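Local coordinates for protein assemblin (Human herpesvirus 3, PDB 1VZV) that is a serine protease, active as a dimer, that probably cleaves the viral assembly protein in the nucleus so that the capsid can mature, at residues 50-55 / 64-69; 17-22 / 135-140; 75-80 / 99-104; 44-49 / 181-186; 2-7 / 150-155. One frame throughout, in Å; residues are numbered along the deposited sequence.

Interaction 1 (50-55 / 64-69); sequences EVIAII and LGIVRC
I52 and I66 bring their CG2 methyls within 3.7 Å across an antiparallel beta hairpin, formed by strands 47-56 and 61-67 inside the mixed sheet of the assemblin protease domain. The two side chains slant past each other instead of lying side by side. The CG2 of I66 stands between its own backbone N and carbonyl carbon, which directs it at the partner strand, while CG1, anti to the backbone N (chi1 -167°), carries the rest of the chain off toward Y4 of strand 3-8. The CD1 end of I52 takes the other direction and approaches L64 CG at 4.2 Å; V171 of helix 161-173 packs on both residues and covers this face. The opposite face holds V51, which packs on F63 and whose side chain lies about 8 Å from that of H129 of the catalytic triad. V51 and G65 form a non-hydrogen-bonded pair, V51 CA to G65 CA 3.8 Å. The carboxylate of E50 is hydrogen-bonded to Y174 OH. Beyond the I66 N to E50 O bond, 3.1 Å and nearly straight at 171°, a classic beta bulge sets both I52 and A53 opposite L64. L64 O receives I52 N at 3.0 Å and, weakly, A53 N. Past the bulge, L64 N meets A53 O at 2.9 Å, with a C=O...N angle of 167°.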
# COMPACT_ATOMS: atom_id res chain seq x y z
N GLU A 50 5.91 23.06 1.09
CA GLU A 50 4.94 24.15 0.94
C GLU A 50 4.84 24.64 -0.50
O GLU A 50 5.85 24.80 -1.20
CB GLU A 50 5.30 25.33 1.85
CG GLU A 50 6.45 26.24 1.36
CD GLU A 50 6.47 27.61 2.05
OE1 GLU A 50 5.41 28.26 2.14
OE2 GLU A 50 7.54 28.03 2.52
N VAL A 51 3.60 24.84 -0.96
CA VAL A 51 3.32 25.36 -2.31
C VAL A 51 4.04 26.71 -2.45
O VAL A 51 3.73 27.65 -1.72
CB VAL A 51 1.77 25.58 -2.50
CG1 VAL A 51 1.49 26.64 -3.57
CG2 VAL A 51 1.10 24.29 -2.91
N ILE A 52 4.99 26.82 -3.37
CA ILE A 52 5.69 28.08 -3.54
C ILE A 52 5.00 29.03 -4.51
O ILE A 52 5.37 30.19 -4.56
CB ILE A 52 7.20 27.91 -3.90
CG1 ILE A 52 7.38 27.58 -5.36
CG2 ILE A 52 7.83 26.82 -3.05
CD1 ILE A 52 8.80 27.13 -5.68
N ALA A 53 3.99 28.55 -5.24
CA ALA A 53 3.25 29.37 -6.21
C ALA A 53 2.11 28.63 -6.92
O ALA A 53 2.22 27.44 -7.21
CB ALA A 53 4.20 29.95 -7.26
N ILE A 54 1.04 29.36 -7.22
CA ILE A 54 -0.15 28.83 -7.90
C ILE A 54 -0.61 29.87 -8.93
O ILE A 54 -0.76 31.05 -8.58
CB ILE A 54 -1.37 28.62 -6.93
CG1 ILE A 54 -0.95 27.99 -5.60
CG2 ILE A 54 -2.42 27.71 -7.58
CD1 ILE A 54 -2.10 27.68 -4.66
N ILE A 55 -0.78 29.50 -10.19
CA ILE A 55 -1.26 30.46 -11.15
C ILE A 55 -2.56 29.95 -11.65
O ILE A 55 -2.98 28.84 -11.32
CB ILE A 55 -0.37 30.63 -12.37
CG1 ILE A 55 -0.23 29.31 -13.12
CG2 ILE A 55 0.95 31.23 -11.97
CD1 ILE A 55 0.11 29.49 -14.59
N LEU A 64 3.11 24.78 -8.10
CA LEU A 64 4.47 24.30 -7.98
C LEU A 64 4.72 24.30 -6.47
O LEU A 64 4.21 25.17 -5.75
CB LEU A 64 5.43 25.24 -8.73
CG LEU A 64 6.93 24.93 -8.77
CD1 LEU A 64 7.18 23.53 -9.26
CD2 LEU A 64 7.60 25.92 -9.70
N GLY A 65 5.42 23.31 -5.97
CA GLY A 65 5.63 23.32 -4.55
C GLY A 65 6.96 22.69 -4.25
O GLY A 65 7.60 22.11 -5.13
N ILE A 66 7.41 22.87 -3.01
CA ILE A 66 8.66 22.28 -2.61
C ILE A 66 8.42 21.27 -1.47
O ILE A 66 7.59 21.49 -0.57
CB ILE A 66 9.72 23.37 -2.27
CG1 ILE A 66 11.10 22.75 -2.14
CG2 ILE A 66 9.37 24.11 -0.99
CD1 ILE A 66 12.20 23.75 -2.21
N VAL A 67 9.03 20.10 -1.63
CA VAL A 67 8.95 19.02 -0.65
C VAL A 67 10.41 18.76 -0.26
O VAL A 67 11.19 18.13 -0.98
CB VAL A 67 8.22 17.75 -1.23
CG1 VAL A 67 8.29 16.57 -0.25
CG2 VAL A 67 6.76 18.09 -1.53
N ARG A 68 10.80 19.39 0.83
CA ARG A 68 12.14 19.27 1.36
C ARG A 68 11.98 18.78 2.81
O ARG A 68 11.81 19.57 3.73
CB ARG A 68 12.81 20.65 1.33
CG ARG A 68 14.25 20.70 1.83
CD ARG A 68 14.74 22.15 1.85
NE ARG A 68 15.03 22.67 0.52
CZ ARG A 68 16.27 22.90 0.07
NH1 ARG A 68 17.31 22.74 0.90
NH2 ARG A 68 16.46 23.34 -1.18
N CYS A 69 11.93 17.45 2.97
CA CYS A 69 11.79 16.80 4.28
C CYS A 69 12.78 15.64 4.30
O CYS A 69 12.62 14.65 3.61
CB CYS A 69 10.34 16.30 4.50
SG CYS A 69 10.13 15.17 5.93

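Interaction 2 (17-22 / 135-140); sequences GELNIT and VGRRVG
L19 and I21 rest their aliphatic carbons on the guanidinium groups of R137 and R138, joining two irregular loops: the one between strand 3-8 and helix 23-29, and the one that follows strand 129-133. The position of residues 135-140 is consistent with the arginine-bearing loop beside the oxyanion hole in herpesvirus proteases, and R137 touches the catalytic S110. Face contacts come first. I21 lays CG1 over R138 near the rim of the group, 3.4 Å above its plane, and the two side chains cross at about a right angle. L19 is likewise set crosswise to R137, with CG over one face of the guanidinium and CD2 3.7 Å from NH2. R137 reaches this position through a chain bent at chi2 and chi3, whereas R138 runs extended from CG to NE. Edge contact is made by L19 CB in the plane of the R138 group. Polar contact is less certain: the carbonyl of L19 is modelled too close to R138 to carry a defined bond. D15 OD2 adds a long, weak ion pair to R138 NE. That same NE lies 3.5 Å from L19 CB.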
# COMPACT_ATOMS: atom_id res chain seq x y z
N GLY A 17 -19.28 18.13 -9.76
CA GLY A 17 -19.95 18.86 -8.69
C GLY A 17 -19.23 18.96 -7.35
O GLY A 17 -18.29 18.19 -7.08
N GLU A 18 -19.70 19.89 -6.50
CA GLU A 18 -19.10 20.16 -5.18
C GLU A 18 -17.61 20.46 -5.34
O GLU A 18 -17.19 21.62 -5.29
CB GLU A 18 -19.31 19.00 -4.21
CG GLU A 18 -20.71 18.93 -3.59
CD GLU A 18 -21.57 17.81 -4.18
OE1 GLU A 18 -21.90 17.88 -5.41
OE2 GLU A 18 -21.93 16.88 -3.40
N LEU A 19 -16.83 19.40 -5.56
CA LEU A 19 -15.40 19.47 -5.77
C LEU A 19 -15.07 20.55 -6.78
O LEU A 19 -13.97 21.10 -6.76
CB LEU A 19 -14.90 18.16 -6.37
CG LEU A 19 -14.88 16.88 -5.53
CD1 LEU A 19 -13.99 17.12 -4.33
CD2 LEU A 19 -16.28 16.47 -5.11
N ASN A 20 -16.00 20.79 -7.71
CA ASN A 20 -15.83 21.77 -8.76
C ASN A 20 -15.22 23.11 -8.35
O ASN A 20 -15.68 23.75 -7.41
CB ASN A 20 -17.13 22.00 -9.55
CG ASN A 20 -16.97 21.67 -11.05
OD1 ASN A 20 -16.15 22.29 -11.75
ND2 ASN A 20 -17.73 20.69 -11.53
N ILE A 21 -14.16 23.49 -9.05
CA ILE A 21 -13.45 24.75 -8.82
C ILE A 21 -13.71 25.64 -10.06
O ILE A 21 -13.80 25.14 -11.19
CB ILE A 21 -11.94 24.49 -8.59
CG1 ILE A 21 -11.75 23.80 -7.23
CG2 ILE A 21 -11.17 25.79 -8.63
CD1 ILE A 21 -12.55 24.45 -6.10
N THR A 22 -13.86 26.94 -9.86
CA THR A 22 -14.16 27.80 -11.00
C THR A 22 -13.43 29.13 -10.86
O THR A 22 -13.02 29.50 -9.73
CB THR A 22 -15.67 28.07 -11.08
OG1 THR A 22 -16.03 29.02 -10.06
CG2 THR A 22 -16.49 26.76 -10.88
N VAL A 135 -4.63 8.56 -5.42
CA VAL A 135 -5.40 9.27 -6.43
C VAL A 135 -6.36 10.19 -5.74
O VAL A 135 -6.83 9.90 -4.65
CB VAL A 135 -6.14 8.34 -7.36
CG1 VAL A 135 -5.26 7.13 -7.69
CG2 VAL A 135 -7.50 7.96 -6.78
N GLY A 136 -6.61 11.34 -6.36
CA GLY A 136 -7.50 12.30 -5.75
C GLY A 136 -8.91 12.26 -6.29
O GLY A 136 -9.22 11.63 -7.30
N ARG A 137 -9.78 12.96 -5.58
CA ARG A 137 -11.19 13.07 -5.94
C ARG A 137 -11.35 13.76 -7.30
O ARG A 137 -12.33 13.48 -8.02
CB ARG A 137 -11.89 13.92 -4.89
CG ARG A 137 -11.15 14.00 -3.55
CD ARG A 137 -11.72 12.99 -2.56
NE ARG A 137 -13.17 13.13 -2.51
CZ ARG A 137 -13.82 14.27 -2.28
NH1 ARG A 137 -13.14 15.39 -1.98
NH2 ARG A 137 -15.14 14.28 -2.29
N ARG A 138 -10.43 14.68 -7.64
CA ARG A 138 -10.48 15.45 -8.90
C ARG A 138 -9.87 14.81 -10.14
O ARG A 138 -8.98 13.98 -10.04
CB ARG A 138 -9.97 16.87 -8.66
CG ARG A 138 -11.01 17.64 -7.87
CD ARG A 138 -10.57 18.98 -7.27
NE ARG A 138 -11.64 19.45 -6.37
CZ ARG A 138 -11.55 20.44 -5.51
NH1 ARG A 138 -10.44 21.17 -5.39
NH2 ARG A 138 -12.61 20.72 -4.76
N VAL A 139 -10.29 15.28 -11.31
CA VAL A 139 -9.87 14.68 -12.57
C VAL A 139 -8.50 14.86 -13.26
O VAL A 139 -8.18 14.09 -14.17
CB VAL A 139 -11.00 14.84 -13.64
CG1 VAL A 139 -12.33 14.39 -13.07
CG2 VAL A 139 -11.07 16.28 -14.14
N GLY A 140 -7.72 15.88 -12.92
CA GLY A 140 -6.42 16.01 -13.58
C GLY A 140 -5.33 16.09 -12.52
O GLY A 140 -4.20 16.52 -12.81

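Interaction 3 (75-80 / 99-104); sequences VLFEAA and LYLVTN
The helical segments 75-79 and 99-104 meet through L76 and L101 at a right angle (90°), the segment axes 10.1 Å apart at closest approach. The crossing is part of the helical layer of the assemblin fold at the dimer interface, away from the catalytic residues. L101 carries most of the contact, and its two methyls meet different neighbours. CD2 comes up at the edge of the F77 ring, near the ring plane and 4.0 Å from CE1, so the phenyl offers its rim and not its face. CD1 points to A80, just past the end of its helix, with 4.4 Å to A80 CB. L76 CG lies 4.2 Å from L101 CB, and L76 CD2 comes within 4.3 Å of V102 N, one residue further along the partner helix. F84 and F85 pack on L101 from the intervening chain, and L192 of helix 185-197 covers L76. The second subunit closes in on both helices: its V197 packs on L76 and A79, its L201 on Y100 and N104, and its K190 forms a salt bridge with E78 OE1. Within 99-104 the polar side chains turn back on their own helix. N104 ND2 donates in the carbonyl plane to Y100 O, its N lying over the centre of the Y100 ring, while T103 OG1, 3.0 Å away, and T103 N reach L99 O from opposite faces.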
# COMPACT_ATOMS: atom_id res chain seq x y z
N VAL A 75 12.54 7.10 5.56
CA VAL A 75 11.58 6.02 5.90
C VAL A 75 11.18 5.12 4.72
O VAL A 75 10.97 3.91 4.89
CB VAL A 75 10.29 6.54 6.70
CG1 VAL A 75 10.51 7.93 7.26
CG2 VAL A 75 9.01 6.46 5.87
N LEU A 76 11.08 5.73 3.55
CA LEU A 76 10.73 5.08 2.30
C LEU A 76 11.91 4.20 1.90
O LEU A 76 11.77 3.02 1.67
CB LEU A 76 10.45 6.17 1.26
CG LEU A 76 9.13 6.21 0.49
CD1 LEU A 76 8.02 5.65 1.30
CD2 LEU A 76 8.81 7.64 0.08
N PHE A 77 13.09 4.79 1.85
CA PHE A 77 14.30 4.06 1.51
C PHE A 77 14.43 2.79 2.37
O PHE A 77 14.86 1.73 1.91
CB PHE A 77 15.51 4.95 1.75
CG PHE A 77 15.97 5.71 0.55
CD1 PHE A 77 15.54 5.36 -0.72
CD2 PHE A 77 16.87 6.76 0.69
CE1 PHE A 77 16.00 6.03 -1.84
CE2 PHE A 77 17.33 7.44 -0.42
CZ PHE A 77 16.91 7.08 -1.69
N GLU A 78 14.10 2.95 3.64
CA GLU A 78 14.14 1.85 4.57
C GLU A 78 13.11 0.84 4.12
O GLU A 78 13.45 -0.32 3.98
CB GLU A 78 13.79 2.36 5.94
CG GLU A 78 13.96 1.38 7.06
CD GLU A 78 13.68 2.01 8.43
OE1 GLU A 78 12.69 2.80 8.55
OE2 GLU A 78 14.45 1.73 9.38
N ALA A 79 11.88 1.28 3.82
CA ALA A 79 10.77 0.38 3.39
C ALA A 79 11.03 -0.48 2.14
O ALA A 79 10.58 -1.64 2.06
CB ALA A 79 9.45 1.17 3.22
N ALA A 80 11.71 0.10 1.15
CA ALA A 80 12.02 -0.59 -0.09
C ALA A 80 12.90 -1.81 0.23
O ALA A 80 13.77 -1.75 1.09
CB ALA A 80 12.71 0.34 -1.02
N LEU A 99 13.21 10.30 -5.37
CA LEU A 99 12.24 10.77 -6.32
C LEU A 99 11.46 9.65 -6.99
O LEU A 99 10.29 9.79 -7.23
CB LEU A 99 12.92 11.63 -7.38
CG LEU A 99 12.07 12.52 -8.28
CD1 LEU A 99 11.29 13.50 -7.47
CD2 LEU A 99 12.98 13.25 -9.19
N TYR A 100 12.12 8.54 -7.29
CA TYR A 100 11.47 7.39 -7.93
C TYR A 100 10.44 6.73 -7.02
O TYR A 100 9.43 6.23 -7.51
CB TYR A 100 12.50 6.32 -8.34
CG TYR A 100 11.87 5.10 -8.93
CD1 TYR A 100 11.44 4.06 -8.11
CD2 TYR A 100 11.66 4.99 -10.29
CE1 TYR A 100 10.79 2.96 -8.64
CE2 TYR A 100 11.02 3.89 -10.83
CZ TYR A 100 10.59 2.88 -10.00
OH TYR A 100 9.94 1.78 -10.53
N LEU A 101 10.77 6.64 -5.73
CA LEU A 101 9.92 6.07 -4.69
C LEU A 101 8.69 6.94 -4.40
O LEU A 101 7.57 6.45 -4.38
CB LEU A 101 10.71 5.90 -3.39
CG LEU A 101 11.41 4.62 -2.97
CD1 LEU A 101 10.57 3.43 -3.34
CD2 LEU A 101 12.75 4.52 -3.60
N VAL A 102 8.93 8.23 -4.17
CA VAL A 102 7.88 9.19 -3.86
C VAL A 102 6.90 9.43 -4.99
O VAL A 102 5.72 9.69 -4.72
CB VAL A 102 8.44 10.55 -3.37
CG1 VAL A 102 9.26 11.18 -4.42
CG2 VAL A 102 7.33 11.48 -3.00
N THR A 103 7.36 9.33 -6.23
CA THR A 103 6.48 9.54 -7.36
C THR A 103 5.53 8.38 -7.48
O THR A 103 4.36 8.59 -7.65
CB THR A 103 7.22 9.76 -8.70
OG1 THR A 103 7.97 10.97 -8.64
CG2 THR A 103 6.24 9.94 -9.82
N ASN A 104 6.01 7.15 -7.32
CA ASN A 104 5.12 6.01 -7.45
C ASN A 104 4.21 5.72 -6.26
O ASN A 104 3.11 5.17 -6.43
CB ASN A 104 5.89 4.76 -7.87
CG ASN A 104 6.26 4.76 -9.34
OD1 ASN A 104 5.55 4.21 -10.18
ND2 ASN A 104 7.39 5.36 -9.66

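Interaction 4 (44-49 / 181-186); sequences KDCVVG and WKVSED
W181 N makes a probable backbone hydrogen bond to R68 O, which helps to hold the tryptophan against V48 and G49. With chi1 at -69° and the ring turned to chi2 -96°, the indole lies flat over the glycine. G49 CA stands above the six-membered ring of W181, 3.7 Å from its centroid and 16° off the normal, a clear CH-pi contact with no side chain between backbone and ring. V47 CG1 approaches the same indole obliquely, 4.2 Å from W181 CD1. Here strand 47-56 carries a classic beta bulge, with V48 and G49 both facing I38 of the neighbouring strand 37-40 in the seven-stranded sheet. The chain from W181 runs past this point on its way into helix 185-197. Further along it V183 divides its methyls: CG1 sits 4.2 Å from C46 SG, and CG2 reaches both V47 O at 3.3 Å and V48 CG1 at 4.1 Å. L188 of helix 185-197 packs on C46 and V183 alike. D45, exposed at the surface, has its carboxylate in a salt bridge with R43 NE and offers V183 CG1 only its backbone O, at 4.4 Å.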
# COMPACT_ATOMS: atom_id res chain seq x y z
N LYS A 44 -2.43 17.23 9.20
CA LYS A 44 -1.97 18.51 9.70
C LYS A 44 -0.67 18.31 10.45
O LYS A 44 0.16 19.20 10.47
CB LYS A 44 -3.02 19.10 10.67
CG LYS A 44 -4.44 19.21 10.06
CD LYS A 44 -5.48 19.85 11.00
CE LYS A 44 -6.84 20.05 10.26
NZ LYS A 44 -6.72 20.91 9.02
N ASP A 45 -0.51 17.15 11.07
CA ASP A 45 0.70 16.83 11.83
C ASP A 45 1.76 16.25 10.94
O ASP A 45 2.80 15.80 11.42
CB ASP A 45 0.42 15.81 12.94
CG ASP A 45 -0.18 14.51 12.41
OD1 ASP A 45 -0.74 14.49 11.30
OD2 ASP A 45 -0.12 13.49 13.13
N CYS A 46 1.46 16.19 9.65
CA CYS A 46 2.41 15.62 8.70
C CYS A 46 2.59 16.46 7.43
O CYS A 46 2.17 16.05 6.36
CB CYS A 46 2.01 14.19 8.35
SG CYS A 46 3.33 13.36 7.47
N VAL A 47 3.18 17.63 7.60
CA VAL A 47 3.46 18.59 6.52
C VAL A 47 4.90 18.33 6.16
O VAL A 47 5.73 18.15 7.04
CB VAL A 47 3.30 20.05 7.02
CG1 VAL A 47 3.73 21.02 5.96
CG2 VAL A 47 1.85 20.31 7.43
N VAL A 48 5.19 18.33 4.86
CA VAL A 48 6.53 18.04 4.36
C VAL A 48 7.07 19.00 3.30
O VAL A 48 8.07 18.69 2.63
CB VAL A 48 6.57 16.63 3.73
CG1 VAL A 48 6.39 15.56 4.79
CG2 VAL A 48 5.47 16.52 2.67
N GLY A 49 6.42 20.15 3.14
CA GLY A 49 6.86 21.10 2.15
C GLY A 49 5.83 22.19 2.10
O GLY A 49 4.97 22.25 2.99
N TRP A 181 11.65 20.63 6.21
CA TRP A 181 10.53 20.13 7.00
C TRP A 181 10.88 18.83 7.69
O TRP A 181 11.24 17.83 7.06
CB TRP A 181 9.30 19.97 6.11
CG TRP A 181 8.76 21.29 5.68
CD1 TRP A 181 7.76 22.01 6.27
CD2 TRP A 181 9.28 22.13 4.64
NE1 TRP A 181 7.63 23.24 5.67
CE2 TRP A 181 8.56 23.34 4.66
CE3 TRP A 181 10.29 21.97 3.68
CZ2 TRP A 181 8.82 24.39 3.77
CZ3 TRP A 181 10.55 23.01 2.79
CH2 TRP A 181 9.81 24.21 2.84
N LYS A 182 10.83 18.85 9.01
CA LYS A 182 11.14 17.66 9.77
C LYS A 182 9.89 17.06 10.38
O LYS A 182 9.13 17.78 11.04
CB LYS A 182 12.12 17.99 10.88
CG LYS A 182 13.52 18.18 10.37
CD LYS A 182 14.46 18.62 11.47
CE LYS A 182 15.90 18.37 11.06
NZ LYS A 182 16.22 16.90 11.02
N VAL A 183 9.63 15.79 10.06
CA VAL A 183 8.50 15.03 10.63
C VAL A 183 9.28 13.90 11.29
O VAL A 183 10.50 13.87 11.19
CB VAL A 183 7.49 14.52 9.55
CG1 VAL A 183 6.45 13.66 10.20
CG2 VAL A 183 6.77 15.67 8.89
N SER A 184 8.63 12.96 11.94
CA SER A 184 9.38 11.93 12.63
C SER A 184 9.12 10.51 12.15
O SER A 184 8.05 9.98 12.38
CB SER A 184 9.07 12.02 14.12
OG SER A 184 8.60 13.33 14.45
N GLU A 185 10.13 9.90 11.55
CA GLU A 185 10.07 8.53 11.03
C GLU A 185 8.95 7.65 11.60
O GLU A 185 8.17 7.06 10.85
CB GLU A 185 11.42 7.84 11.27
CG GLU A 185 11.96 7.04 10.11
CD GLU A 185 13.47 7.24 9.89
OE1 GLU A 185 14.04 8.22 10.44
OE2 GLU A 185 14.10 6.41 9.17
N ASP A 186 8.84 7.60 12.93
CA ASP A 186 7.83 6.80 13.63
C ASP A 186 6.40 7.15 13.25
O ASP A 186 5.58 6.25 13.13
CB ASP A 186 7.99 6.88 15.15
CG ASP A 186 9.08 5.94 15.69
OD1 ASP A 186 9.34 4.90 15.03
OD2 ASP A 186 9.65 6.22 16.80

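Interaction 5 (2-7 / 150-155); sequences ALYVAG and ESSIEP
A6 and I153 form the tight part of this contact, where strand 3-8 of the assemblin sheet passes residues 152 and 153, in and just after the short helix 149-152. A6 CB lies 3.5 Å from I153 CG2 and 3.9 Å from S152 CB, so one small methyl fits against two successive residues. The CG2 of I153 is anti to the carbonyl carbon and is the branch turned to the strand. CG1 stands between the backbone N and the carbonyl carbon (chi1 63°) and its chain leads away, to where L167 and L168 of helix 161-173 pack on I153. S152 also faces Y4, its CB 3.8 Å from Y4 O. The hydroxyl sits beside Y4 CB, but the modelled separation is too short to be trusted at this resolution. The phenol ring turns away from S152 toward I66 of strand 61-67. On the solvent side the contact thins out: the side chains of E150 and E154 are exposed and meet nothing of the strand. The backbone of the strand is tied to neighbouring strands, Y4 and A6 to D146 and N144, V5 to G65. S152 OG is hydrogen-bonded to T148 O, four residues earlier, and S152 O to N144 ND2. With these polar groups so engaged, the contact between strand and helical segment rests on small apolar groups of A6, S152 and I153, with no polar bond from one to the other.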
# COMPACT_ATOMS: atom_id res chain seq x y z
N ALA A 2 16.04 18.90 -2.54
CA ALA A 2 14.58 18.98 -2.51
C ALA A 2 13.92 18.39 -3.74
O ALA A 2 14.56 17.98 -4.69
CB ALA A 2 14.14 20.43 -2.33
N LEU A 3 12.60 18.33 -3.69
CA LEU A 3 11.83 17.83 -4.78
C LEU A 3 10.85 18.92 -5.06
O LEU A 3 10.42 19.63 -4.15
CB LEU A 3 11.05 16.59 -4.35
CG LEU A 3 11.73 15.22 -4.36
CD1 LEU A 3 13.03 15.27 -3.55
CD2 LEU A 3 10.75 14.17 -3.81
N TYR A 4 10.55 19.11 -6.33
CA TYR A 4 9.59 20.11 -6.72
C TYR A 4 8.50 19.28 -7.31
O TYR A 4 8.77 18.29 -7.99
CB TYR A 4 10.18 21.03 -7.77
CG TYR A 4 11.25 21.88 -7.17
CD1 TYR A 4 12.53 21.37 -6.98
CD2 TYR A 4 10.94 23.13 -6.65
CE1 TYR A 4 13.47 22.08 -6.29
CE2 TYR A 4 11.89 23.85 -5.94
CZ TYR A 4 13.14 23.31 -5.76
OH TYR A 4 14.07 24.00 -5.03
N VAL A 5 7.27 19.63 -6.96
CA VAL A 5 6.09 18.95 -7.45
C VAL A 5 5.29 20.02 -8.17
O VAL A 5 5.25 21.17 -7.70
CB VAL A 5 5.26 18.43 -6.28
CG1 VAL A 5 4.18 17.51 -6.76
CG2 VAL A 5 6.13 17.76 -5.28
N ALA A 6 4.70 19.69 -9.31
CA ALA A 6 3.89 20.64 -10.06
C ALA A 6 2.73 19.88 -10.70
O ALA A 6 2.89 18.73 -11.10
CB ALA A 6 4.71 21.34 -11.10
N GLY A 7 1.55 20.48 -10.74
CA GLY A 7 0.39 19.83 -11.33
C GLY A 7 -0.79 20.76 -11.17
O GLY A 7 -0.64 21.86 -10.64
N GLU A 150 11.99 23.98 -13.00
CA GLU A 150 11.72 23.93 -14.43
C GLU A 150 11.57 22.53 -14.98
O GLU A 150 11.15 22.36 -16.12
CB GLU A 150 12.77 24.70 -15.23
CG GLU A 150 14.07 23.97 -15.41
CD GLU A 150 15.08 24.27 -14.31
OE1 GLU A 150 14.68 24.88 -13.28
OE2 GLU A 150 16.27 23.91 -14.49
N SER A 151 11.89 21.52 -14.17
CA SER A 151 11.75 20.13 -14.61
C SER A 151 10.44 19.49 -14.15
O SER A 151 9.95 18.54 -14.77
CB SER A 151 12.91 19.31 -14.11
OG SER A 151 14.08 19.79 -14.70
N SER A 152 9.89 20.00 -13.06
CA SER A 152 8.64 19.47 -12.55
C SER A 152 7.58 19.84 -13.54
O SER A 152 6.74 19.03 -13.89
CB SER A 152 8.38 20.15 -11.24
OG SER A 152 9.59 20.18 -10.53
N ILE A 153 7.70 21.04 -14.07
CA ILE A 153 6.75 21.57 -15.04
C ILE A 153 7.13 21.31 -16.47
O ILE A 153 6.32 21.52 -17.37
CB ILE A 153 6.59 23.08 -14.89
CG1 ILE A 153 7.91 23.79 -15.19
CG2 ILE A 153 6.09 23.43 -13.50
CD1 ILE A 153 7.77 25.29 -15.20
N GLU A 154 8.34 20.85 -16.72
CA GLU A 154 8.75 20.62 -18.08
C GLU A 154 7.88 19.69 -18.95
O GLU A 154 7.73 19.95 -20.15
CB GLU A 154 10.18 20.16 -18.12
CG GLU A 154 10.67 20.06 -19.50
CD GLU A 154 11.75 19.05 -19.65
OE1 GLU A 154 11.46 17.85 -19.38
OE2 GLU A 154 12.88 19.44 -20.05
N PRO A 155 7.32 18.58 -18.37
CA PRO A 155 6.47 17.59 -19.06
C PRO A 155 5.00 17.86 -19.36
O PRO A 155 4.35 17.01 -19.98
CB PRO A 155 6.60 16.35 -18.18
CG PRO A 155 6.77 16.92 -16.83
CD PRO A 155 7.76 18.02 -17.07

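Interactions 3 and 5 are buried contacts; 1, 2 and 4 are partly buried. Interactions 1 and 5 lie nearest the centre of the chain, on the adjoining strands 61-67 and 3-8, linked through the backbone at G65 N and V67 N. Interaction 3 lies about 15 Å from that centre, yet is buried beneath the second subunit and its own neighbours; it touches interaction 5 through L3 and interaction 4 where V75 packs on E185. Interactions 1 and 4 share strand 47-56, each at its own bulge, one bonded strand to strand and the other covered by an indole. Interaction 2 touches none of the others, and it alone sets arginine guanidinium groups against aliphatic carbons, beside the catalytic S110.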